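Local coordinates for protein NADPH-flavin oxidoreductase (Helicobacter pylori, PDB 2H0U) that binds flavin mononucleotide and probably uses NAD(P)H to carry out flavin-dependent reductions, at residues A[81-86]-A[188-193]. Numbering follows the deposited sequence.
Sequences VIYLAR and VSVMAC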
loop_
_atom_site.group_PDB
_atom_site.type_symbol
_atom_site.label_atom_id
_atom_site.label_comp_id
_atom_site.label_asym_id
_atom_site.label_seq_id
_atom_site.Cartn_x
_atom_site.Cartn_y
_atom_site.Cartn_z
ATOM N N VAL A 81 -2.425 -14.460 -6.157
ATOM C CA VAL A 81 -3.480 -13.816 -5.334
ATOM C C VAL A 81 -4.124 -12.655 -6.096
ATOM O O VAL A 81 -3.430 -11.848 -6.682
ATOM C CB VAL A 81 -2.939 -13.369 -3.929
ATOM C CG1 VAL A 81 -3.987 -12.603 -3.106
ATOM C CG2 VAL A 81 -2.419 -14.605 -3.149
ATOM N N ILE A 82 -5.463 -12.607 -6.103
ATOM C CA ILE A 82 -6.175 -11.460 -6.647
ATOM C C ILE A 82 -6.779 -10.737 -5.454
ATOM O O ILE A 82 -7.627 -11.315 -4.706
ATOM C CB ILE A 82 -7.290 -11.879 -7.631
ATOM C CG1 ILE A 82 -6.659 -12.674 -8.809
ATOM C CG2 ILE A 82 -8.078 -10.625 -8.108
ATOM C CD1 ILE A 82 -7.694 -13.424 -9.783
ATOM N N TYR A 83 -6.332 -9.497 -5.256
ATOM C CA TYR A 83 -6.825 -8.665 -4.145
ATOM C C TYR A 83 -8.054 -7.903 -4.606
ATOM O O TYR A 83 -7.981 -7.168 -5.580
ATOM C CB TYR A 83 -5.755 -7.656 -3.700
ATOM C CG TYR A 83 -4.519 -8.357 -3.176
ATOM C CD1 TYR A 83 -4.338 -8.544 -1.783
ATOM C CD2 TYR A 83 -3.531 -8.803 -4.059
ATOM C CE1 TYR A 83 -3.207 -9.220 -1.284
ATOM C CE2 TYR A 83 -2.353 -9.466 -3.564
ATOM C CZ TYR A 83 -2.214 -9.648 -2.195
ATOM O OH TYR A 83 -1.102 -10.298 -1.711
ATOM N N LEU A 84 -9.176 -8.123 -3.929
ATOM C CA LEU A 84 -10.401 -7.353 -4.173
ATOM C C LEU A 84 -10.553 -6.286 -3.096
ATOM O O LEU A 84 -10.123 -6.471 -1.944
ATOM C CB LEU A 84 -11.645 -8.250 -4.168
ATOM C CG LEU A 84 -11.630 -9.585 -4.949
ATOM C CD1 LEU A 84 -12.978 -10.297 -4.641
ATOM C CD2 LEU A 84 -11.357 -9.359 -6.461
ATOM N N ALA A 85 -11.129 -5.160 -3.504
ATOM C CA ALA A 85 -11.446 -4.039 -2.624
ATOM C C ALA A 85 -12.960 -3.782 -2.715
ATOM O O ALA A 85 -13.595 -3.992 -3.784
ATOM C CB ALA A 85 -10.666 -2.824 -3.040
ATOM N N ARG A 86 -13.569 -3.463 -1.578
ATOM C CA ARG A 86 -15.007 -3.226 -1.583
ATOM C C ARG A 86 -15.380 -1.855 -2.157
ATOM O O ARG A 86 -14.648 -0.860 -2.009
ATOM C CB ARG A 86 -15.557 -3.359 -0.164
ATOM C CG ARG A 86 -15.678 -4.803 0.292
ATOM C CD ARG A 86 -16.321 -4.885 1.658
ATOM N NE ARG A 86 -16.358 -6.272 2.137
ATOM C CZ ARG A 86 -17.354 -7.119 1.907
ATOM N NH1 ARG A 86 -18.389 -6.744 1.167
ATOM N NH2 ARG A 86 -17.291 -8.363 2.398
ATOM N N VAL A 188 -11.789 -5.652 -8.677
ATOM C CA VAL A 188 -10.400 -6.126 -8.548
ATOM C C VAL A 188 -9.496 -4.930 -8.293
ATOM O O VAL A 188 -9.589 -3.902 -8.979
ATOM C CB VAL A 188 -9.944 -6.888 -9.827
ATOM C CG1 VAL A 188 -8.439 -7.239 -9.775
ATOM C CG2 VAL A 188 -10.793 -8.189 -10.020
ATOM N N SER A 189 -8.602 -5.094 -7.319
ATOM C CA SER A 189 -7.718 -4.015 -6.890
ATOM C C SER A 189 -6.314 -4.155 -7.467
ATOM O O SER A 189 -5.803 -3.227 -8.118
ATOM C CB SER A 189 -7.700 -3.916 -5.336
ATOM O OG SER A 189 -6.715 -2.964 -4.944
ATOM N N VAL A 190 -5.708 -5.320 -7.263
ATOM C CA VAL A 190 -4.309 -5.555 -7.680
ATOM C C VAL A 190 -4.085 -7.063 -7.565
ATOM O O VAL A 190 -4.968 -7.775 -7.034
ATOM C CB VAL A 190 -3.311 -4.710 -6.822
ATOM C CG1 VAL A 190 -3.335 -5.132 -5.319
ATOM C CG2 VAL A 190 -1.893 -4.662 -7.443
HETATM N N MSE A 191 -2.984 -7.563 -8.119
HETATM C CA MSE A 191 -2.639 -8.981 -7.940
HETATM C C MSE A 191 -1.185 -9.107 -7.476
HETATM O O MSE A 191 -0.423 -8.151 -7.517
HETATM C CB MSE A 191 -2.854 -9.771 -9.237
HETATM C CG MSE A 191 -4.218 -9.569 -9.867
HETATM SE SE MSE A 191 -4.291 -10.613 -11.531
HETATM C CE MSE A 191 -6.063 -9.979 -12.105
ATOM N N ALA A 192 -0.824 -10.278 -6.989
ATOM C CA ALA A 192 0.565 -10.596 -6.706
ATOM C C ALA A 192 0.743 -12.078 -6.874
ATOM O O ALA A 192 -0.185 -12.864 -6.625
ATOM C CB ALA A 192 0.995 -10.167 -5.299
ATOM N N CYS A 193 1.939 -12.477 -7.276
ATOM C CA CYS A 193 2.272 -13.899 -7.269
ATOM C C CYS A 193 3.381 -14.153 -6.292
ATOM O O CYS A 193 4.149 -13.239 -5.954
ATOM C CB CYS A 193 2.641 -14.387 -8.663
ATOM S SG CYS A 193 4.098 -13.675 -9.374
#
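Val81 and Tyr83 pair with Ala192 and Val190 as antiparallel hydrogen-bonded pairs, joining the two central strands of the sheet until a classic beta bulge shifts the register by one residue. Val81 N bonds Ala192 O at 2.8 Å, nearly straight (173°), while Ile82 and Leu84 bond outward to Leu52 and Lys50 of strand 49-54. At the bulge two residues, Ser189 and Val190, stand opposite the single Tyr83, whose O accepts a hydrogen bond from Ser189 N at 2.8 Å and a weak one from Val190 N at 3.4 Å. Tyr83 CG, beside its own backbone N (chi1 -62°), brings the ring next to Val190 O, the acceptor of that N-H. The ring meets the strand edge-on, CE2 reaching Ala192 CB at 3.8 Å, and Val81 CG1 lies over one face, offset toward its rim. Helix 131-155 packs on this side through Met146 and Met149; the Val190 side chain lies about 4 Å from the bound FMN. On the other face, Ile82 CG1 runs alongside CG of Met191, here a selenomethionine (4.1 Å), while Ile82 CG2 meets Val188 CG1 at 3.8 Å. Ser189 OG is hydrogen-bonded to Thr142 and Ser139. Paired backbone and apolar faces together thus fix the strand next to the cofactor.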